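Local coordinates for VC0179-like protein (Escherichia coli, PDB 4XJ6), which probably joins ATP and GTP into the cyclic dinucleotide cyclic GMP-AMP, as a bacterial homologue of cyclic GMP-AMP synthase, at residues L77-L88 with T150-K161; W285-P295 with I362-Y370. All coordinates share one frame; numbering follows the deposited sequence.

Contact 1 of 2, residues L77-L88 with T150-K161; sequences LSPEERADLARL and TLLLLLVDTSLK
Glu81 OE1 is gripped from both segments. The backbone N of Ser78 donates to it at 3.1 Å, and Lys161 NZ reaches across from the other helix to within 3.4 Å, a salt bridge whose hydrogen bond is weak. Ser78 is the N-cap of helix 79-90, and the carboxylate folding back onto its N-H is the glutamate half of a capping box. The chain of Lys161 bends at chi3 and chi4 to get there, crossing Glu81 at about a right angle. On its way it passes Leu77, whose CD2 lies 3.9 Å from Lys161 CD.

Leu77 also covers Thr158, whose OG1 donates to Leu154 O at 2.7 Å. That carbonyl already holds the helical N-H of Thr158, and the two donors approach from opposite faces of its plane. The bond to Leu154 O satisfies the hydroxyl, which lies under Leu77.

Farther along, the packing is knobs-into-holes in both directions. Leu154 pushes CD1 between Glu81, Asp84, Leu85 and Leu88. Leu85, its CG anti to the backbone N (chi1 -175°), enters the hole formed by Leu151, Leu154, Leu155 and Thr158, and its CD2 meets Leu155 CD2 at 3.8 Å. Leu88 closes the end, laying CD1 3.7 Å from Thr150 CG2.

The axes of helix segments 79-88 and 150-161 approach to 9.9 Å, with 134° between their directions. Leu155 and Thr158 continue onto Phe45 and Val44 of helix 24-57, while Ala86 packs against helix 62-69. On its far side, helix 149-166 sets Leu152, Val156 and Leu160 against strand 188-198 of the nucleotidyltransferase sheet, so this contact layers helix 79-90 outside a helix that itself backs that sheet.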
loop_
_atom_site.group_PDB
_atom_site.type_symbol
_atom_site.label_atom_id
_atom_site.label_comp_id
_atom_site.label_asym_id
_atom_site.label_seq_id
_atom_site.Cartn_x
_atom_site.Cartn_y
_atom_site.Cartn_z
ATOM N N LEU A 77 13.844 -18.122 -10.661
ATOM C CA LEU A 77 13.998 -17.013 -11.595
ATOM C C LEU A 77 14.172 -17.573 -13.005
ATOM O O LEU A 77 14.507 -18.746 -13.172
ATOM C CB LEU A 77 15.196 -16.137 -11.220
ATOM C CG LEU A 77 15.225 -15.422 -9.868
ATOM C CD1 LEU A 77 16.565 -14.730 -9.681
ATOM C CD2 LEU A 77 14.093 -14.418 -9.762
ATOM N N SER A 78 13.944 -16.740 -14.015
ATOM C CA SER A 78 14.214 -17.133 -15.395
ATOM C C SER A 78 15.727 -17.296 -15.572
ATOM O O SER A 78 16.492 -16.795 -14.749
ATOM C CB SER A 78 13.650 -16.096 -16.371
ATOM O OG SER A 78 14.266 -14.836 -16.190
ATOM N N PRO A 79 16.164 -18.012 -16.626
ATOM C CA PRO A 79 17.603 -18.222 -16.851
ATOM C C PRO A 79 18.446 -16.943 -16.875
ATOM O O PRO A 79 19.522 -16.922 -16.274
ATOM C CB PRO A 79 17.639 -18.907 -18.218
ATOM C CG PRO A 79 16.358 -19.669 -18.275
ATOM C CD PRO A 79 15.345 -18.799 -17.570
ATOM N N GLU A 80 17.978 -15.903 -17.559
ATOM C CA GLU A 80 18.725 -14.651 -17.619
ATOM C C GLU A 80 18.856 -14.036 -16.231
ATOM O O GLU A 80 19.903 -13.492 -15.881
ATOM C CB GLU A 80 18.049 -13.667 -18.574
ATOM C CG GLU A 80 18.943 -12.520 -19.032
ATOM C CD GLU A 80 19.149 -11.461 -17.966
ATOM O OE1 GLU A 80 18.153 -11.050 -17.332
ATOM O OE2 GLU A 80 20.309 -11.050 -17.756
ATOM N N GLU A 81 17.788 -14.131 -15.448
ATOM C CA GLU A 81 17.767 -13.577 -14.099
ATOM C C GLU A 81 18.699 -14.339 -13.164
ATOM O O GLU A 81 19.296 -13.751 -12.264
ATOM C CB GLU A 81 16.339 -13.577 -13.545
ATOM C CG GLU A 81 15.421 -12.582 -14.239
ATOM C CD GLU A 81 13.981 -12.678 -13.772
ATOM O OE1 GLU A 81 13.560 -13.781 -13.366
ATOM O OE2 GLU A 81 13.271 -11.649 -13.810
ATOM N N ARG A 82 18.821 -15.646 -13.378
ATOM C CA ARG A 82 19.740 -16.460 -12.591
ATOM C C ARG A 82 21.182 -16.126 -12.947
ATOM O O ARG A 82 22.048 -16.041 -12.073
ATOM C CB ARG A 82 19.477 -17.949 -12.813
ATOM C CG ARG A 82 18.091 -18.391 -12.409
ATOM C CD ARG A 82 18.010 -19.908 -12.278
ATOM N NE ARG A 82 18.289 -20.592 -13.537
ATOM C CZ ARG A 82 17.359 -20.936 -14.422
ATOM N NH1 ARG A 82 16.088 -20.647 -14.190
ATOM N NH2 ARG A 82 17.700 -21.564 -15.539
ATOM N N ALA A 83 21.429 -15.935 -14.238
ATOM C CA ALA A 83 22.746 -15.540 -14.724
ATOM C C ALA A 83 23.098 -14.138 -14.236
ATOM O O ALA A 83 24.239 -13.869 -13.865
ATOM C CB ALA A 83 22.795 -15.600 -16.243
ATOM N N ASP A 84 22.106 -13.254 -14.234
ATOM C CA ASP A 84 22.307 -11.869 -13.825
ATOM C C ASP A 84 22.659 -11.780 -12.344
ATOM O O ASP A 84 23.615 -11.101 -11.965
ATOM C CB ASP A 84 21.060 -11.038 -14.122
ATOM C CG ASP A 84 21.319 -9.548 -14.031
ATOM O OD1 ASP A 84 22.504 -9.144 -14.014
ATOM O OD2 ASP A 84 20.337 -8.779 -13.993
ATOM N N LEU A 85 21.884 -12.473 -11.514
ATOM C CA LEU A 85 22.127 -12.501 -10.075
ATOM C C LEU A 85 23.470 -13.149 -9.767
ATOM O O LEU A 85 24.159 -12.756 -8.826
ATOM C CB LEU A 85 21.003 -13.246 -9.351
ATOM C CG LEU A 85 21.090 -13.228 -7.824
ATOM C CD1 LEU A 85 21.141 -11.795 -7.303
ATOM C CD2 LEU A 85 19.924 -13.992 -7.209
ATOM N N ALA A 86 23.832 -14.145 -10.571
ATOM C CA ALA A 86 25.126 -14.804 -10.444
ATOM C C ALA A 86 26.248 -13.802 -10.669
ATOM O O ALA A 86 27.208 -13.749 -9.902
ATOM C CB ALA A 86 25.238 -15.961 -11.428
ATOM N N ARG A 87 26.112 -13.002 -11.721
ATOM C CA ARG A 87 27.096 -11.976 -12.039
ATOM C C ARG A 87 27.197 -10.931 -10.933
ATOM O O ARG A 87 28.292 -10.608 -10.478
ATOM C CB ARG A 87 26.757 -11.297 -13.364
ATOM C CG ARG A 87 26.957 -12.182 -14.579
ATOM C CD ARG A 87 26.889 -11.380 -15.865
ATOM N NE ARG A 87 25.572 -10.788 -16.078
ATOM C CZ ARG A 87 24.582 -11.392 -16.727
ATOM N NH1 ARG A 87 24.760 -12.610 -17.220
ATOM N NH2 ARG A 87 23.414 -10.783 -16.883
ATOM N N LEU A 88 26.047 -10.413 -10.509
ATOM C CA LEU A 88 25.987 -9.380 -9.478
ATOM C C LEU A 88 26.655 -9.811 -8.176
ATOM O O LEU A 88 27.411 -9.047 -7.580
ATOM C CB LEU A 88 24.534 -8.993 -9.201
ATOM C CG LEU A 88 23.808 -8.272 -10.335
ATOM C CD1 LEU A 88 22.323 -8.163 -10.034
ATOM C CD2 LEU A 88 24.419 -6.898 -10.558
ATOM N N THR A 150 19.523 -3.692 -8.487
ATOM C CA THR A 150 19.091 -4.867 -9.239
ATOM C C THR A 150 19.242 -6.140 -8.414
ATOM O O THR A 150 18.369 -7.012 -8.433
ATOM C CB THR A 150 19.886 -5.018 -10.546
ATOM O OG1 THR A 150 19.711 -3.846 -11.350
ATOM C CG2 THR A 150 19.418 -6.239 -11.324
ATOM N N LEU A 151 20.355 -6.237 -7.690
ATOM C CA LEU A 151 20.629 -7.384 -6.833
ATOM C C LEU A 151 19.510 -7.581 -5.817
ATOM O O LEU A 151 18.933 -8.668 -5.715
ATOM C CB LEU A 151 21.971 -7.199 -6.118
ATOM C CG LEU A 151 22.665 -8.409 -5.479
ATOM C CD1 LEU A 151 24.153 -8.129 -5.329
ATOM C CD2 LEU A 151 22.064 -8.773 -4.128
ATOM N N LEU A 152 19.214 -6.522 -5.071
ATOM C CA LEU A 152 18.197 -6.560 -4.025
ATOM C C LEU A 152 16.813 -6.839 -4.594
ATOM O O LEU A 152 16.008 -7.542 -3.984
ATOM C CB LEU A 152 18.188 -5.240 -3.254
ATOM C CG LEU A 152 19.526 -4.815 -2.645
ATOM C CD1 LEU A 152 19.441 -3.396 -2.111
ATOM C CD2 LEU A 152 19.910 -5.785 -1.549
ATOM N N LEU A 153 16.544 -6.277 -5.767
ATOM C CA LEU A 153 15.262 -6.474 -6.434
ATOM C C LEU A 153 15.100 -7.912 -6.911
ATOM O O LEU A 153 14.008 -8.476 -6.848
ATOM C CB LEU A 153 15.115 -5.509 -7.614
ATOM C CG LEU A 153 14.821 -4.053 -7.252
ATOM C CD1 LEU A 153 14.863 -3.175 -8.496
ATOM C CD2 LEU A 153 13.476 -3.940 -6.540
ATOM N N LEU A 154 16.191 -8.503 -7.385
ATOM C CA LEU A 154 16.175 -9.893 -7.834
ATOM C C LEU A 154 16.009 -10.862 -6.668
ATOM O O LEU A 154 15.503 -11.970 -6.841
ATOM C CB LEU A 154 17.451 -10.224 -8.608
ATOM C CG LEU A 154 17.499 -9.745 -10.059
ATOM C CD1 LEU A 154 18.811 -10.152 -10.715
ATOM C CD2 LEU A 154 16.306 -10.282 -10.841
ATOM N N LEU A 155 16.442 -10.442 -5.484
ATOM C CA LEU A 155 16.279 -11.255 -4.284
ATOM C C LEU A 155 14.834 -11.232 -3.800
ATOM O O LEU A 155 14.330 -12.221 -3.270
ATOM C CB LEU A 155 17.212 -10.776 -3.174
ATOM C CG LEU A 155 18.707 -10.949 -3.441
ATOM C CD1 LEU A 155 19.508 -10.598 -2.201
ATOM C CD2 LEU A 155 19.019 -12.365 -3.903
ATOM N N VAL A 156 14.175 -10.093 -3.983
ATOM C CA VAL A 156 12.758 -9.977 -3.672
ATOM C C VAL A 156 11.957 -10.818 -4.656
ATOM O O VAL A 156 11.051 -11.558 -4.263
ATOM C CB VAL A 156 12.282 -8.514 -3.720
ATOM C CG1 VAL A 156 10.769 -8.448 -3.661
ATOM C CG2 VAL A 156 12.902 -7.717 -2.583
ATOM N N ASP A 157 12.305 -10.701 -5.934
ATOM C CA ASP A 157 11.657 -11.478 -6.983
ATOM C C ASP A 157 11.828 -12.969 -6.729
ATOM O O ASP A 157 10.889 -13.745 -6.893
ATOM C CB ASP A 157 12.221 -11.111 -8.355
ATOM C CG ASP A 157 11.772 -9.743 -8.824
ATOM O OD1 ASP A 157 10.936 -9.124 -8.137
ATOM O OD2 ASP A 157 12.247 -9.296 -9.889
ATOM N N THR A 158 13.030 -13.359 -6.318
ATOM C CA THR A 158 13.319 -14.747 -5.980
ATOM C C THR A 158 12.366 -15.272 -4.912
ATOM O O THR A 158 11.824 -16.370 -5.034
ATOM C CB THR A 158 14.767 -14.914 -5.484
ATOM O OG1 THR A 158 15.676 -14.603 -6.547
ATOM C CG2 THR A 158 15.017 -16.338 -5.030
ATOM N N SER A 159 12.159 -14.472 -3.871
ATOM C CA SER A 159 11.282 -14.854 -2.770
ATOM C C SER A 159 9.843 -15.078 -3.223
ATOM O O SER A 159 9.245 -16.112 -2.926
ATOM C CB SER A 159 11.319 -13.791 -1.677
ATOM O OG SER A 159 10.468 -14.140 -0.606
ATOM N N LEU A 160 9.292 -14.108 -3.944
ATOM C CA LEU A 160 7.891 -14.158 -4.348
ATOM C C LEU A 160 7.642 -15.181 -5.456
ATOM O O LEU A 160 6.600 -15.834 -5.477
ATOM C CB LEU A 160 7.426 -12.771 -4.792
ATOM C CG LEU A 160 7.615 -11.673 -3.743
ATOM C CD1 LEU A 160 7.111 -10.335 -4.263
ATOM C CD2 LEU A 160 6.931 -12.043 -2.428
ATOM N N LYS A 161 8.598 -15.319 -6.370
ATOM C CA LYS A 161 8.476 -16.293 -7.451
ATOM C C LYS A 161 8.627 -17.719 -6.932
ATOM O O LYS A 161 8.073 -18.658 -7.507
ATOM C CB LYS A 161 9.509 -16.021 -8.543
ATOM C CG LYS A 161 9.154 -14.850 -9.444
ATOM C CD LYS A 161 10.259 -14.561 -10.446
ATOM C CE LYS A 161 9.701 -14.459 -11.856
ATOM N NZ LYS A 161 10.281 -13.317 -12.613
#

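Contact 2 of 2, residues W285-P295 with I362-Y370; sequences WRDAQWEVGGP and IVETMEGLY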
loop_
_atom_site.group_PDB
_atom_site.type_symbol
_atom_site.label_atom_id
_atom_site.label_comp_id
_atom_site.label_asym_id
_atom_site.label_seq_id
_atom_site.Cartn_x
_atom_site.Cartn_y
_atom_site.Cartn_z
ATOM N N TRP A 285 -15.943 3.893 -0.811
ATOM C CA TRP A 285 -16.597 4.522 -1.951
ATOM C C TRP A 285 -15.781 4.310 -3.219
ATOM O O TRP A 285 -16.335 4.021 -4.278
ATOM C CB TRP A 285 -16.807 6.018 -1.706
ATOM C CG TRP A 285 -17.085 6.792 -2.963
ATOM C CD1 TRP A 285 -18.294 6.948 -3.577
ATOM C CD2 TRP A 285 -16.137 7.519 -3.755
ATOM N NE1 TRP A 285 -18.159 7.723 -4.701
ATOM C CE2 TRP A 285 -16.844 8.087 -4.834
ATOM C CE3 TRP A 285 -14.760 7.743 -3.660
ATOM C CZ2 TRP A 285 -16.222 8.865 -5.808
ATOM C CZ3 TRP A 285 -14.145 8.516 -4.628
ATOM C CH2 TRP A 285 -14.873 9.066 -5.688
ATOM N N ARG A 286 -14.464 4.460 -3.104
ATOM C CA ARG A 286 -13.567 4.254 -4.236
ATOM C C ARG A 286 -13.628 2.811 -4.723
ATOM O O ARG A 286 -13.681 2.554 -5.924
ATOM C CB ARG A 286 -12.127 4.627 -3.860
ATOM C CG ARG A 286 -11.098 4.324 -4.951
ATOM C CD ARG A 286 -10.274 3.077 -4.648
ATOM N NE ARG A 286 -9.061 3.391 -3.897
ATOM C CZ ARG A 286 -8.719 2.824 -2.747
ATOM N NH1 ARG A 286 -9.493 1.898 -2.203
ATOM N NH2 ARG A 286 -7.597 3.184 -2.142
ATOM N N ASP A 287 -13.617 1.876 -3.778
ATOM C CA ASP A 287 -13.656 0.454 -4.109
ATOM C C ASP A 287 -14.984 0.064 -4.750
ATOM O O ASP A 287 -15.047 -0.874 -5.543
ATOM C CB ASP A 287 -13.406 -0.401 -2.863
ATOM C CG ASP A 287 -11.997 -0.250 -2.330
ATOM O OD1 ASP A 287 -11.148 0.301 -3.060
ATOM O OD2 ASP A 287 -11.732 -0.683 -1.188
ATOM N N ALA A 288 -16.039 0.791 -4.403
ATOM C CA ALA A 288 -17.363 0.538 -4.958
ATOM C C ALA A 288 -17.487 1.076 -6.381
ATOM O O ALA A 288 -18.083 0.436 -7.246
ATOM C CB ALA A 288 -18.429 1.149 -4.066
ATOM N N GLN A 289 -16.920 2.254 -6.619
ATOM C CA GLN A 289 -17.001 2.882 -7.933
ATOM C C GLN A 289 -15.985 2.285 -8.906
ATOM O O GLN A 289 -16.245 2.181 -10.106
ATOM C CB GLN A 289 -16.792 4.395 -7.820
ATOM C CG GLN A 289 -17.715 5.083 -6.824
ATOM C CD GLN A 289 -19.177 4.762 -7.055
ATOM O OE1 GLN A 289 -19.651 4.742 -8.192
ATOM N NE2 GLN A 289 -19.900 4.498 -5.974
ATOM N N TRP A 290 -14.826 1.899 -8.382
ATOM C CA TRP A 290 -13.781 1.276 -9.187
ATOM C C TRP A 290 -13.506 -0.156 -8.737
ATOM O O TRP A 290 -13.111 -0.379 -7.592
ATOM C CB TRP A 290 -12.476 2.078 -9.105
ATOM C CG TRP A 290 -12.457 3.379 -9.865
ATOM C CD1 TRP A 290 -12.063 3.570 -11.158
ATOM C CD2 TRP A 290 -12.815 4.674 -9.360
ATOM N NE1 TRP A 290 -12.165 4.896 -11.493
ATOM C CE2 TRP A 290 -12.623 5.593 -10.413
ATOM C CE3 TRP A 290 -13.280 5.137 -8.128
ATOM C CZ2 TRP A 290 -12.888 6.956 -10.261
ATOM C CZ3 TRP A 290 -13.541 6.490 -7.983
ATOM C CH2 TRP A 290 -13.343 7.384 -9.044
ATOM N N GLU A 291 -13.707 -1.125 -9.625
ATOM C CA GLU A 291 -13.219 -2.473 -9.356
ATOM C C GLU A 291 -11.700 -2.419 -9.332
ATOM O O GLU A 291 -11.055 -2.979 -8.447
ATOM C CB GLU A 291 -13.697 -3.481 -10.404
ATOM C CG GLU A 291 -13.133 -4.881 -10.187
ATOM C CD GLU A 291 -13.526 -5.860 -11.276
ATOM O OE1 GLU A 291 -12.963 -5.768 -12.388
ATOM O OE2 GLU A 291 -14.392 -6.723 -11.018
ATOM N N VAL A 292 -11.142 -1.724 -10.316
ATOM C CA VAL A 292 -9.708 -1.492 -10.387
ATOM C C VAL A 292 -9.458 -0.024 -10.725
ATOM O O VAL A 292 -10.245 0.596 -11.440
ATOM C CB VAL A 292 -9.034 -2.420 -11.432
ATOM C CG1 VAL A 292 -9.596 -2.166 -12.825
ATOM C CG2 VAL A 292 -7.519 -2.253 -11.414
ATOM N N GLY A 293 -8.385 0.539 -10.181
ATOM C CA GLY A 293 -8.031 1.917 -10.464
ATOM C C GLY A 293 -8.724 2.910 -9.552
ATOM O O GLY A 293 -9.101 2.578 -8.428
ATOM N N GLY A 294 -8.897 4.132 -10.044
ATOM C CA GLY A 294 -9.451 5.208 -9.243
ATOM C C GLY A 294 -8.352 5.921 -8.483
ATOM O O GLY A 294 -7.188 5.533 -8.567
ATOM N N PRO A 295 -8.713 6.967 -7.726
ATOM C CA PRO A 295 -7.719 7.729 -6.968
ATOM C C PRO A 295 -7.043 6.880 -5.892
ATOM O O PRO A 295 -7.691 6.042 -5.253
ATOM C CB PRO A 295 -8.546 8.844 -6.334
ATOM C CG PRO A 295 -9.910 8.270 -6.216
ATOM C CD PRO A 295 -10.084 7.430 -7.454
ATOM N N ILE A 362 -11.973 10.910 -12.778
ATOM C CA ILE A 362 -11.961 10.752 -11.329
ATOM C C ILE A 362 -12.757 11.860 -10.638
ATOM O O ILE A 362 -13.590 11.592 -9.772
ATOM C CB ILE A 362 -10.518 10.746 -10.781
ATOM C CG1 ILE A 362 -9.762 9.509 -11.272
ATOM C CG2 ILE A 362 -10.525 10.795 -9.267
ATOM C CD1 ILE A 362 -8.319 9.457 -10.818
ATOM N N VAL A 363 -12.500 13.103 -11.039
ATOM C CA VAL A 363 -13.143 14.265 -10.432
ATOM C C VAL A 363 -14.648 14.277 -10.697
ATOM O O VAL A 363 -15.438 14.608 -9.812
ATOM C CB VAL A 363 -12.528 15.579 -10.953
ATOM C CG1 VAL A 363 -13.186 16.782 -10.292
ATOM C CG2 VAL A 363 -11.024 15.593 -10.708
ATOM N N GLU A 364 -15.041 13.908 -11.911
ATOM C CA GLU A 364 -16.452 13.883 -12.269
ATOM C C GLU A 364 -17.174 12.751 -11.547
ATOM O O GLU A 364 -18.376 12.835 -11.296
ATOM C CB GLU A 364 -16.626 13.751 -13.781
ATOM C CG GLU A 364 -16.128 14.963 -14.559
ATOM C CD GLU A 364 -16.720 15.048 -15.951
ATOM O OE1 GLU A 364 -17.738 14.371 -16.204
ATOM O OE2 GLU A 364 -16.172 15.793 -16.792
ATOM N N THR A 365 -16.438 11.694 -11.215
ATOM C CA THR A 365 -16.992 10.613 -10.406
ATOM C C THR A 365 -17.173 11.093 -8.972
ATOM O O THR A 365 -18.161 10.773 -8.316
ATOM C CB THR A 365 -16.092 9.359 -10.414
ATOM O OG1 THR A 365 -15.965 8.863 -11.752
ATOM C CG2 THR A 365 -16.690 8.269 -9.529
ATOM N N MET A 366 -16.207 11.875 -8.498
ATOM C CA MET A 366 -16.256 12.445 -7.155
ATOM C C MET A 366 -17.442 13.386 -6.990
ATOM O O MET A 366 -18.086 13.406 -5.941
ATOM C CB MET A 366 -14.964 13.198 -6.836
ATOM C CG MET A 366 -13.758 12.306 -6.648
ATOM S SD MET A 366 -12.267 13.242 -6.269
ATOM C CE MET A 366 -11.144 11.897 -5.923
ATOM N N GLU A 367 -17.721 14.167 -8.028
ATOM C CA GLU A 367 -18.826 15.119 -8.000
ATOM C C GLU A 367 -20.169 14.406 -7.853
ATOM O O GLU A 367 -21.142 14.984 -7.370
ATOM C CB GLU A 367 -18.818 15.978 -9.264
ATOM C CG GLU A 367 -17.654 16.960 -9.332
ATOM C CD GLU A 367 -17.485 17.584 -10.703
ATOM O OE1 GLU A 367 -18.005 17.013 -11.684
ATOM O OE2 GLU A 367 -16.830 18.643 -10.801
ATOM N N GLY A 368 -20.218 13.141 -8.257
ATOM C CA GLY A 368 -21.444 12.370 -8.164
ATOM C C GLY A 368 -21.801 11.960 -6.746
ATOM O O GLY A 368 -22.966 11.706 -6.444
ATOM N N LEU A 369 -20.796 11.901 -5.876
ATOM C CA LEU A 369 -20.988 11.421 -4.509
ATOM C C LEU A 369 -21.940 12.280 -3.680
ATOM O O LEU A 369 -22.834 11.751 -3.019
ATOM C CB LEU A 369 -19.643 11.326 -3.787
ATOM C CG LEU A 369 -19.726 10.874 -2.326
ATOM C CD1 LEU A 369 -20.457 9.539 -2.205
ATOM C CD2 LEU A 369 -18.342 10.795 -1.694
ATOM N N TYR A 370 -21.736 13.594 -3.703
ATOM C CA TYR A 370 -22.524 14.514 -2.885
ATOM C C TYR A 370 -24.016 14.410 -3.183
ATOM O O TYR A 370 -24.849 14.535 -2.284
ATOM C CB TYR A 370 -22.045 15.953 -3.097
ATOM C CG TYR A 370 -22.696 16.966 -2.179
ATOM C CD1 TYR A 370 -22.660 16.808 -0.799
ATOM C CD2 TYR A 370 -23.327 18.090 -2.692
ATOM C CE1 TYR A 370 -23.247 17.733 0.042
ATOM C CE2 TYR A 370 -23.915 19.023 -1.860
ATOM C CZ TYR A 370 -23.871 18.840 -0.491
ATOM O OH TYR A 370 -24.458 19.764 0.344
HETATM O O HOH W 1 -19.969 8.902 -6.763
#
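Leu369 lies over one face of the Trp285 indole, its CD2 standing 4.2 Å from the centroid of the five-membered ring and only 4° off the normal, a CH-pi contact. Gln289 CG presses on the opposite face, so the ring is sandwiched between its own helix and helix 357-377. Trp285 swings its ring across the gap with CG anti to the backbone N (chi1 163°). This brings the edge of the indole to the other helix: CZ2 faces Thr365 O near the ring plane, and a water in that plane accepts a hydrogen bond from Trp285 NE1 at 3.0 Å and donates one to Thr365 O. CH2 meets Met366 CG at 3.6 Å.

Trp290, just past the helix end, holds its CG beside the backbone N instead (chi1 -74°). Gly294 CA sits 3.3 Å above the centre of that ring, with Pro295 CD on the same face, so the loop folds flat onto the indole. Thr365 bridges the two tryptophans through its methyl: CG2 is 3.5 Å from Trp290 CH2 and 3.8 Å from Trp285 CZ2, while OG1 turns back to the carbonyl of Ala361.

Met366 is stretched out beyond CG, which carries CE to Pro295 CG at 3.8 Å. Ile362 CG2 covers the same proline beside it.

Arg286 NE closes the loop with a nearly straight bond to Pro295 O, in the guanidinium plane, and NH2 forms a salt bridge with the triphosphate of the bound 3'-deoxy-GTP. The tryptophan cluster thus belongs to the helical part of the C-terminal domain and adjoins the nucleotide pocket through Arg286, itself a pocket residue.

How the contacts relate
Contact 1 and contact 2 lie on opposite sides of the chain's centre, about 38 Å apart between their centres, and share no helix or strand. Both are partly buried. Contact 1 has a leucine interior fringed by a salt bridge and joins two helices on the nucleotidyltransferase side, one of them backing the sheet. Contact 2 belongs to the largely helical C-terminal domain and replaces leucine knobs with two tryptophans, a folded loop and a water; no direct hydrogen bond or salt bridge crosses between its segments. Their relation to the nucleotides differs too: residues 285-295 supply an arginine to the ligand, whereas contact 1 stands back behind the sheet.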